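Local structure of putative curved DNA-binding protein (4IPA) at residues Asn279-Lys284 with Val319-Arg324; Thr272-Thr277 with Phe328-Val333; Arg285-Lys290 with Ala315-Ile320. The protein is an Arx1 of the peptidase M24 family that probably acts in ribosome biogenesis and may bind DNA. One frame throughout, in Å; residues are numbered along the deposited sequence.

Contact 1. Residues Asn279-Lys284 with Val319-Arg324; sequences NTYALK and VIECVR
Leu-283 lays its CD2 methyl along the stem of Glu-321, 3.8 Å from CD, the two side chains sliding past each other in opposite directions, while its CD1 turns to Cys-322 SG at 3.7 Å. Glu-321 is extended, with CG trans to its own N (chi1 -168°), and this carries the carboxylate from the helix out to the loop. There Lys-284 N donates to Glu-321 OE2 at 2.8 Å in an almost straight bond (171°), meeting the syn side of the oxygen somewhat out of the carboxylate plane. The other oxygen, OE1, takes hydrogen bonds from Arg-285 N and Ser-288 OG, so both ends of the carboxylate are engaged where helix 286-299 begins. Tyr-281 presents its ring edge to OE2, its OH 3.7 Å away and the ring plane nearly perpendicular to the carboxylate. Replacing Glu-321 by an alanine would probably leave the amides of Lys-284 and Arg-285 without their acceptor and open a gap beside Leu-283. On the protein surface, the loop 279-284 leads from strand 273-276 into helix 286-299 while lying against the last turns of helix 312-324, just before strand 328-330.

Contact 2. Residues Thr272-Thr277 with Phe328-Val333; sequences TLHRRT and FRQYEV
Arg-275 O receives the N-H of Arg-329 at 2.7 Å, almost in line with the carbonyl, and the CA of Phe-328 comes to 3.3 Å of the same oxygen as a CA-H...O contact. This is an antiparallel pairing at one side of a three-stranded sheet in which strand 273-276 is the middle strand, between 304-305 and 328-330. Arg-275 and Arg-329 form the hydrogen-bonded pair, closed by the return bond from Arg-275 N to Arg-329 O, and Tyr-331 N donates to Leu-273 O at 3.0 Å; His-274 with Gln-330 and Arg-276 with Phe-328 are non-hydrogen-bonded pairs. On the face of His-274 and Phe-328, the imidazole runs beside Gln-330, ND1 3.7 Å from CB; ND1 is buried without a polar partner in the model, whereas NE2 binds Ala-271 O. Arg-276 CG crosses to Phe-328 CE1 at 3.8 Å, and helices 286-299 and 312-324 pack on the Phe-328 ring. On the face of Arg-275 and Arg-329, with CG lodged between N and the carbonyl carbon (chi1 83°), Arg-275 rises alongside Arg-329, and the two guanidinium groups gather at Glu-226, through a salt bridge from Arg-275 and a long, weak ion pair from Arg-329. Tyr-331 OH, at the edge of the Arg-275 guanidinium, hydrogen-bonds to the same carboxylate. Leu-273 CG packs on Tyr-331 CD2 at 3.8 Å; a water accepts from Leu-273 N and donates to Tyr-331 O at 2.9 Å.

Contact 3. Residues Arg285-Lys290 with Ala315-Ile320; sequences RPTSRK and AKSGVI
Two helices cross almost at right angles here, the start of helix 286-299 against helix 312-324, with their axes 7.3 Å apart and a signed angle of -96°. Arg-285 holds the N-cap position of the first helix, and its O accepts the N-H of Arg-289. The closest backbone meeting is between Ser-288 and Gly-318, whose CA atoms stand 3.7 Å apart. Gly-318 has no side chain to hold the helices off: Thr-287 O lies 3.7 Å from Gly-318 CA, and a beta carbon on this glycine would run into that carbonyl oxygen. Ser-288 OG sits beside Gly-318 O, but the main polar partner of this hydroxyl is Glu-321, one turn further along the second helix. Thr-287 also leans in: its CG2, placed trans to its own N (chi1 -55° for OG1), reaches the backbone N of Gly-318 at 3.8 Å, and its CB lies 3.8 Å from Ser-317 OG.

Further out, water takes over. The guanidinium of Arg-285 turns an edge toward Ser-317 OG without touching it. One water accepts from Arg-285 NE and is hydrogen-bonded to Ser-317 OG; a second accepts from Arg-285 NH2 at 3.0 Å and donates to Ser-317 O at 2.9 Å. A third, bound to Ser-288 OG, also donates to Ser-317 O and, weakly, to Gly-318 O. Lys-290 NZ adds a salt bridge to Asp-314, just ahead of 315-320 on the second helix.

No clear direct hydrogen bond joins the two segments. Their fit therefore rests on a close backbone approach that depends on a glycine, bordered by polar groups bridged by water, with the guanidinium of Arg-285 tied to Ser-317 through two waters.

From the N terminus, the chain runs from strand 273-276 to strand 328-330 by way of helices 286-299 and 312-324. Contact 2 closes the widest loop, pairing these strands. Within it, contact 1 closes a loop from 279-284 to helix 312-324 and contact 3 a shorter one between helices 286-299 and 312-324; both end on the same part of helix 312-324, sharing Val-319 and Ile-320. Glu-321 of contact 1 ties into the start of contact 3. Val-319 CG2 packs on His-274 and Phe-328, so helix 312-324 rests on the face of the small sheet that carries these two residues. The whole excursion is consistent with the helical insert of type II methionine aminopeptidase relatives.

Contact 1. Residues Asn279-Lys284 with Val319-Arg324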
loop_
_atom_site.group_PDB
_atom_site.type_symbol
_atom_site.label_atom_id
_atom_site.label_comp_id
_atom_site.label_asym_id
_atom_site.label_seq_id
_atom_site.Cartn_x
_atom_site.Cartn_y
_atom_site.Cartn_z
ATOM N N ASN A 279 13.166 -18.750 -2.324
ATOM C CA ASN A 279 13.192 -20.174 -2.682
ATOM C C ASN A 279 14.276 -20.523 -3.709
ATOM O O ASN A 279 14.589 -19.729 -4.595
ATOM C CB ASN A 279 11.828 -20.639 -3.195
ATOM C CG ASN A 279 10.772 -20.673 -2.105
ATOM O OD1 ASN A 279 11.084 -20.818 -0.920
ATOM N ND2 ASN A 279 9.508 -20.542 -2.505
ATOM N N THR A 280 14.831 -21.725 -3.592
ATOM C CA THR A 280 15.976 -22.125 -4.414
ATOM C C THR A 280 15.646 -23.051 -5.587
ATOM O O THR A 280 16.561 -23.528 -6.264
ATOM C CB THR A 280 17.056 -22.809 -3.569
ATOM O OG1 THR A 280 16.458 -23.864 -2.799
ATOM C CG2 THR A 280 17.712 -21.791 -2.638
ATOM N N TYR A 281 14.359 -23.303 -5.820
ATOM C CA TYR A 281 13.926 -24.158 -6.923
ATOM C C TYR A 281 14.772 -23.931 -8.176
ATOM O O TYR A 281 15.026 -22.794 -8.567
ATOM C CB TYR A 281 12.441 -23.914 -7.222
ATOM C CG TYR A 281 11.896 -24.716 -8.383
ATOM C CD1 TYR A 281 11.572 -26.054 -8.233
ATOM C CD2 TYR A 281 11.682 -24.127 -9.623
ATOM C CE1 TYR A 281 11.058 -26.803 -9.305
ATOM C CE2 TYR A 281 11.168 -24.862 -10.699
ATOM C CZ TYR A 281 10.865 -26.199 -10.530
ATOM O OH TYR A 281 10.359 -26.928 -11.582
ATOM N N ALA A 282 15.227 -25.007 -8.802
ATOM C CA ALA A 282 16.029 -24.868 -10.013
ATOM C C ALA A 282 15.148 -24.805 -11.263
ATOM O O ALA A 282 14.408 -25.743 -11.559
ATOM C CB ALA A 282 17.030 -25.985 -10.122
ATOM N N LEU A 283 15.219 -23.688 -11.981
ATOM C CA LEU A 283 14.427 -23.515 -13.197
ATOM C C LEU A 283 15.004 -24.334 -14.346
ATOM O O LEU A 283 16.211 -24.330 -14.570
ATOM C CB LEU A 283 14.348 -22.037 -13.573
ATOM C CG LEU A 283 13.659 -21.170 -12.511
ATOM C CD1 LEU A 283 13.930 -19.697 -12.761
ATOM C CD2 LEU A 283 12.150 -21.471 -12.453
ATOM N N LYS A 284 14.136 -25.043 -15.062
ATOM C CA LYS A 284 14.570 -25.877 -16.177
ATOM C C LYS A 284 14.529 -25.138 -17.508
ATOM O O LYS A 284 15.346 -25.389 -18.396
ATOM C CB LYS A 284 13.723 -27.154 -16.249
ATOM C CG LYS A 284 13.897 -28.052 -15.024
ATOM C CD LYS A 284 13.139 -29.363 -15.159
ATOM C CE LYS A 284 13.522 -30.324 -14.039
ATOM N NZ LYS A 284 12.833 -31.646 -14.151
ATOM N N VAL A 319 7.622 -16.427 -16.873
ATOM C CA VAL A 319 6.931 -16.245 -15.602
ATOM C C VAL A 319 6.234 -17.525 -15.135
ATOM O O VAL A 319 6.156 -17.798 -13.934
ATOM C CB VAL A 319 5.926 -15.076 -15.618
ATOM C CG1 VAL A 319 4.681 -15.434 -16.443
ATOM C CG2 VAL A 319 5.538 -14.729 -14.192
ATOM N N ILE A 320 5.743 -18.306 -16.090
ATOM C CA ILE A 320 5.001 -19.520 -15.773
ATOM C C ILE A 320 5.773 -20.455 -14.834
ATOM O O ILE A 320 5.310 -20.740 -13.724
ATOM C CB ILE A 320 4.595 -20.271 -17.052
ATOM C CG1 ILE A 320 3.728 -19.357 -17.929
ATOM C CG2 ILE A 320 3.906 -21.599 -16.698
ATOM C CD1 ILE A 320 3.301 -19.965 -19.268
ATOM N N GLU A 321 6.949 -20.918 -15.264
ATOM C CA GLU A 321 7.737 -21.804 -14.412
ATOM C C GLU A 321 8.201 -21.124 -13.122
ATOM O O GLU A 321 8.316 -21.756 -12.071
ATOM C CB GLU A 321 8.950 -22.367 -15.151
ATOM C CG GLU A 321 9.613 -23.502 -14.369
ATOM C CD GLU A 321 10.914 -23.988 -14.975
ATOM O OE1 GLU A 321 11.520 -23.260 -15.794
ATOM O OE2 GLU A 321 11.321 -25.117 -14.623
ATOM N N CYS A 322 8.481 -19.833 -13.200
ATOM C CA CYS A 322 8.954 -19.115 -12.028
ATOM C C CYS A 322 7.890 -19.120 -10.920
ATOM O O CYS A 322 8.217 -19.255 -9.742
ATOM C CB CYS A 322 9.369 -17.679 -12.397
ATOM S SG CYS A 322 10.942 -17.524 -13.338
ATOM N N VAL A 323 6.623 -18.979 -11.308
ATOM C CA VAL A 323 5.519 -18.979 -10.355
ATOM C C VAL A 323 5.222 -20.402 -9.888
ATOM O O VAL A 323 5.056 -20.659 -8.691
ATOM C CB VAL A 323 4.234 -18.376 -10.974
ATOM C CG1 VAL A 323 3.008 -18.591 -10.043
ATOM C CG2 VAL A 323 4.444 -16.902 -11.300
ATOM N N ARG A 324 5.149 -21.322 -10.844
ATOM C CA ARG A 324 4.869 -22.699 -10.516
ATOM C C ARG A 324 5.932 -23.185 -9.531
ATOM O O ARG A 324 5.621 -23.868 -8.563
ATOM C CB ARG A 324 4.826 -23.574 -11.772
ATOM C CG ARG A 324 4.344 -24.995 -11.498
ATOM C CD ARG A 324 2.863 -25.053 -11.053
ATOM N NE ARG A 324 1.940 -24.607 -12.104
ATOM C CZ ARG A 324 1.573 -25.341 -13.157
ATOM N NH1 ARG A 324 2.043 -26.574 -13.323
ATOM N NH2 ARG A 324 0.730 -24.837 -14.057
#

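Contact 2. Residues Thr272-Thr277 with Phe328-Val333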
loop_
_atom_site.group_PDB
_atom_site.type_symbol
_atom_site.label_atom_id
_atom_site.label_comp_id
_atom_site.label_asym_id
_atom_site.label_seq_id
_atom_site.Cartn_x
_atom_site.Cartn_y
_atom_site.Cartn_z
ATOM N N THR A 272 0.002 -9.458 -13.456
ATOM C CA THR A 272 1.293 -8.926 -13.886
ATOM C C THR A 272 2.192 -8.569 -12.721
ATOM O O THR A 272 3.411 -8.500 -12.873
ATOM C CB THR A 272 1.132 -7.701 -14.803
ATOM O OG1 THR A 272 0.453 -6.656 -14.088
ATOM C CG2 THR A 272 0.337 -8.085 -16.076
ATOM N N LEU A 273 1.597 -8.344 -11.557
ATOM C CA LEU A 273 2.359 -7.958 -10.374
ATOM C C LEU A 273 2.981 -9.178 -9.695
ATOM O O LEU A 273 2.284 -10.125 -9.362
ATOM C CB LEU A 273 1.458 -7.203 -9.397
ATOM C CG LEU A 273 2.116 -6.621 -8.146
ATOM C CD1 LEU A 273 3.040 -5.475 -8.551
ATOM C CD2 LEU A 273 1.052 -6.131 -7.178
ATOM N N HIS A 274 4.297 -9.157 -9.503
ATOM C CA HIS A 274 5.023 -10.303 -8.947
ATOM C C HIS A 274 6.215 -9.820 -8.112
ATOM O O HIS A 274 6.549 -8.643 -8.115
ATOM C CB HIS A 274 5.592 -11.206 -10.066
ATOM C CG HIS A 274 4.575 -11.700 -11.052
ATOM N ND1 HIS A 274 4.260 -13.039 -11.184
ATOM C CD2 HIS A 274 3.846 -11.044 -11.984
ATOM C CE1 HIS A 274 3.359 -13.181 -12.141
ATOM N NE2 HIS A 274 3.082 -11.990 -12.635
ATOM N N ARG A 275 6.865 -10.741 -7.410
ATOM C CA ARG A 275 8.155 -10.455 -6.787
ATOM C C ARG A 275 8.962 -11.737 -6.614
ATOM O O ARG A 275 8.400 -12.816 -6.434
ATOM C CB ARG A 275 7.984 -9.735 -5.440
ATOM C CG ARG A 275 7.707 -10.640 -4.261
ATOM C CD ARG A 275 7.755 -9.842 -2.964
ATOM N NE ARG A 275 7.458 -10.675 -1.807
ATOM C CZ ARG A 275 8.370 -11.374 -1.130
ATOM N NH1 ARG A 275 9.649 -11.343 -1.487
ATOM N NH2 ARG A 275 8.002 -12.111 -0.094
ATOM N N ARG A 276 10.283 -11.608 -6.682
ATOM C CA ARG A 276 11.175 -12.734 -6.418
ATOM C C ARG A 276 11.092 -13.147 -4.966
ATOM O O ARG A 276 11.062 -12.285 -4.098
ATOM C CB ARG A 276 12.618 -12.339 -6.708
ATOM C CG ARG A 276 13.218 -13.016 -7.907
ATOM C CD ARG A 276 14.646 -12.542 -8.139
ATOM N NE ARG A 276 15.576 -13.302 -7.323
ATOM C CZ ARG A 276 16.249 -12.810 -6.292
ATOM N NH1 ARG A 276 16.118 -11.532 -5.950
ATOM N NH2 ARG A 276 17.065 -13.602 -5.612
ATOM N N THR A 277 11.044 -14.454 -4.702
ATOM C CA THR A 277 11.173 -14.983 -3.339
ATOM C C THR A 277 12.574 -15.545 -3.120
ATOM O O THR A 277 13.393 -15.576 -4.040
ATOM C CB THR A 277 10.189 -16.132 -3.053
ATOM O OG1 THR A 277 10.544 -17.276 -3.840
ATOM C CG2 THR A 277 8.748 -15.724 -3.356
ATOM N N PHE A 328 9.032 -16.885 -8.039
ATOM C CA PHE A 328 8.271 -15.643 -8.087
ATOM C C PHE A 328 7.000 -15.866 -7.275
ATOM O O PHE A 328 6.392 -16.927 -7.352
ATOM C CB PHE A 328 7.835 -15.280 -9.509
ATOM C CG PHE A 328 8.934 -14.748 -10.395
ATOM C CD1 PHE A 328 10.262 -14.781 -10.009
ATOM C CD2 PHE A 328 8.613 -14.207 -11.630
ATOM C CE1 PHE A 328 11.248 -14.287 -10.842
ATOM C CE2 PHE A 328 9.589 -13.719 -12.478
ATOM C CZ PHE A 328 10.910 -13.757 -12.085
ATOM N N ARG A 329 6.620 -14.877 -6.479
ATOM C CA ARG A 329 5.281 -14.824 -5.940
ATOM C C ARG A 329 4.405 -14.070 -6.947
ATOM O O ARG A 329 4.796 -13.043 -7.490
ATOM C CB ARG A 329 5.266 -14.105 -4.589
ATOM C CG ARG A 329 3.863 -14.010 -3.966
ATOM C CD ARG A 329 3.876 -13.314 -2.607
ATOM N NE ARG A 329 4.758 -13.999 -1.669
ATOM C CZ ARG A 329 4.404 -15.064 -0.972
ATOM N NH1 ARG A 329 3.181 -15.558 -1.114
ATOM N NH2 ARG A 329 5.264 -15.636 -0.141
ATOM N N GLN A 330 3.216 -14.574 -7.199
ATOM C CA GLN A 330 2.308 -13.895 -8.103
ATOM C C GLN A 330 1.199 -13.297 -7.259
ATOM O O GLN A 330 0.676 -13.960 -6.376
ATOM C CB GLN A 330 1.752 -14.890 -9.126
ATOM C CG GLN A 330 0.548 -14.436 -9.923
ATOM C CD GLN A 330 -0.152 -15.624 -10.592
ATOM O OE1 GLN A 330 -0.074 -15.804 -11.795
ATOM N NE2 GLN A 330 -0.820 -16.442 -9.795
ATOM N N TYR A 331 0.864 -12.039 -7.521
ATOM C CA TYR A 331 -0.272 -11.394 -6.863
ATOM C C TYR A 331 -1.455 -11.436 -7.793
ATOM O O TYR A 331 -1.544 -10.656 -8.746
ATOM C CB TYR A 331 0.058 -9.944 -6.488
ATOM C CG TYR A 331 1.186 -9.867 -5.499
ATOM C CD1 TYR A 331 0.941 -9.973 -4.128
ATOM C CD2 TYR A 331 2.504 -9.745 -5.930
ATOM C CE1 TYR A 331 1.981 -9.927 -3.212
ATOM C CE2 TYR A 331 3.548 -9.689 -5.025
ATOM C CZ TYR A 331 3.286 -9.784 -3.670
ATOM O OH TYR A 331 4.332 -9.734 -2.779
ATOM N N GLU A 332 -2.353 -12.366 -7.521
ATOM C CA GLU A 332 -3.517 -12.559 -8.365
ATOM C C GLU A 332 -4.362 -11.315 -8.403
ATOM O O GLU A 332 -4.410 -10.558 -7.443
ATOM C CB GLU A 332 -4.364 -13.754 -7.902
ATOM C CG GLU A 332 -4.161 -15.015 -8.767
ATOM C CD GLU A 332 -4.395 -14.768 -10.287
ATOM O OE1 GLU A 332 -5.122 -13.803 -10.645
ATOM O OE2 GLU A 332 -3.853 -15.544 -11.118
ATOM N N VAL A 333 -5.011 -11.111 -9.538
ATOM C CA VAL A 333 -5.925 -10.010 -9.717
ATOM C C VAL A 333 -7.221 -10.246 -8.936
ATOM O O VAL A 333 -7.939 -11.207 -9.180
ATOM C CB VAL A 333 -6.257 -9.844 -11.199
ATOM C CG1 VAL A 333 -7.135 -8.632 -11.402
ATOM C CG2 VAL A 333 -4.968 -9.731 -11.997
HETATM O O HOH W 1 -1.288 -8.750 -10.867
#

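Contact 3. Residues Arg285-Lys290 with Ala315-Ile320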
loop_
_atom_site.group_PDB
_atom_site.type_symbol
_atom_site.label_atom_id
_atom_site.label_comp_id
_atom_site.label_asym_id
_atom_site.label_seq_id
_atom_site.Cartn_x
_atom_site.Cartn_y
_atom_site.Cartn_z
ATOM N N ARG A 285 13.594 -24.205 -17.632
ATOM C CA ARG A 285 13.365 -23.528 -18.900
ATOM C C ARG A 285 14.238 -22.293 -19.055
ATOM O O ARG A 285 14.325 -21.462 -18.149
ATOM C CB ARG A 285 11.875 -23.202 -19.053
ATOM C CG ARG A 285 11.034 -24.470 -18.980
ATOM C CD ARG A 285 9.545 -24.207 -18.965
ATOM N NE ARG A 285 9.075 -23.475 -20.138
ATOM C CZ ARG A 285 8.818 -24.030 -21.326
ATOM N NH1 ARG A 285 9.002 -25.335 -21.522
ATOM N NH2 ARG A 285 8.379 -23.276 -22.326
ATOM N N PRO A 286 14.896 -22.173 -20.212
ATOM C CA PRO A 286 15.862 -21.095 -20.418
ATOM C C PRO A 286 15.225 -19.714 -20.338
ATOM O O PRO A 286 15.869 -18.805 -19.838
ATOM C CB PRO A 286 16.412 -21.373 -21.826
ATOM C CG PRO A 286 15.380 -22.231 -22.483
ATOM C CD PRO A 286 14.787 -23.058 -21.386
ATOM N N THR A 287 13.998 -19.541 -20.814
ATOM C CA THR A 287 13.379 -18.228 -20.692
ATOM C C THR A 287 12.995 -17.924 -19.242
ATOM O O THR A 287 12.963 -16.767 -18.832
ATOM C CB THR A 287 12.186 -18.036 -21.622
ATOM O OG1 THR A 287 12.585 -18.310 -22.972
ATOM C CG2 THR A 287 11.695 -16.595 -21.535
ATOM N N SER A 288 12.731 -18.966 -18.465
ATOM C CA SER A 288 12.519 -18.795 -17.038
ATOM C C SER A 288 13.774 -18.248 -16.362
ATOM O O SER A 288 13.709 -17.256 -15.633
ATOM C CB SER A 288 12.075 -20.113 -16.396
ATOM O OG SER A 288 10.808 -20.482 -16.911
ATOM N N ARG A 289 14.920 -18.870 -16.625
ATOM C CA ARG A 289 16.155 -18.426 -15.987
ATOM C C ARG A 289 16.508 -17.025 -16.448
ATOM O O ARG A 289 17.054 -16.216 -15.692
ATOM C CB ARG A 289 17.304 -19.389 -16.279
ATOM C CG ARG A 289 17.061 -20.787 -15.739
ATOM C CD ARG A 289 18.322 -21.652 -15.843
ATOM N NE ARG A 289 18.677 -21.948 -17.228
ATOM C CZ ARG A 289 18.211 -22.988 -17.912
ATOM N NH1 ARG A 289 17.369 -23.840 -17.335
ATOM N NH2 ARG A 289 18.589 -23.182 -19.168
ATOM N N LYS A 290 16.186 -16.747 -17.702
ATOM C CA LYS A 290 16.529 -15.469 -18.313
ATOM C C LYS A 290 15.766 -14.322 -17.650
ATOM O O LYS A 290 16.331 -13.283 -17.332
ATOM C CB LYS A 290 16.226 -15.513 -19.815
ATOM C CG LYS A 290 16.447 -14.194 -20.520
ATOM C CD LYS A 290 16.201 -14.318 -22.021
ATOM C CE LYS A 290 16.661 -13.056 -22.746
ATOM N NZ LYS A 290 16.215 -13.048 -24.159
ATOM N N ALA A 315 8.467 -12.376 -21.099
ATOM C CA ALA A 315 7.919 -12.205 -19.759
ATOM C C ALA A 315 6.862 -13.279 -19.541
ATOM O O ALA A 315 6.890 -13.981 -18.532
ATOM C CB ALA A 315 7.335 -10.829 -19.583
ATOM N N LYS A 316 5.957 -13.432 -20.507
ATOM C CA LYS A 316 4.841 -14.371 -20.381
ATOM C C LYS A 316 5.283 -15.823 -20.378
ATOM O O LYS A 316 4.658 -16.672 -19.748
ATOM C CB LYS A 316 3.831 -14.166 -21.506
ATOM C CG LYS A 316 3.294 -12.759 -21.583
ATOM C CD LYS A 316 2.885 -12.411 -23.004
ATOM C CE LYS A 316 1.453 -12.803 -23.271
ATOM N NZ LYS A 316 1.035 -12.347 -24.628
ATOM N N SER A 317 6.361 -16.105 -21.089
ATOM C CA SER A 317 6.866 -17.464 -21.181
ATOM C C SER A 317 7.574 -17.886 -19.898
ATOM O O SER A 317 7.264 -18.919 -19.323
ATOM C CB SER A 317 7.810 -17.576 -22.379
ATOM O OG SER A 317 8.501 -18.804 -22.367
ATOM N N GLY A 318 8.537 -17.083 -19.464
ATOM C CA GLY A 318 9.332 -17.422 -18.301
ATOM C C GLY A 318 8.599 -17.325 -16.970
ATOM O O GLY A 318 8.906 -18.065 -16.034
ATOM N N VAL A 319 7.622 -16.427 -16.873
ATOM C CA VAL A 319 6.931 -16.245 -15.602
ATOM C C VAL A 319 6.234 -17.525 -15.135
ATOM O O VAL A 319 6.156 -17.798 -13.934
ATOM C CB VAL A 319 5.926 -15.076 -15.618
ATOM C CG1 VAL A 319 4.681 -15.434 -16.443
ATOM C CG2 VAL A 319 5.538 -14.729 -14.192
ATOM N N ILE A 320 5.743 -18.306 -16.090
ATOM C CA ILE A 320 5.001 -19.520 -15.773
ATOM C C ILE A 320 5.773 -20.455 -14.834
ATOM O O ILE A 320 5.310 -20.740 -13.724
ATOM C CB ILE A 320 4.595 -20.271 -17.052
ATOM C CG1 ILE A 320 3.728 -19.357 -17.929
ATOM C CG2 ILE A 320 3.906 -21.599 -16.698
ATOM C CD1 ILE A 320 3.301 -19.965 -19.268
HETATM O O HOH W 2 9.705 -20.379 -20.653
HETATM O O HOH W 3 6.647 -21.146 -21.126
HETATM O O HOH W 4 8.494 -20.686 -17.930
#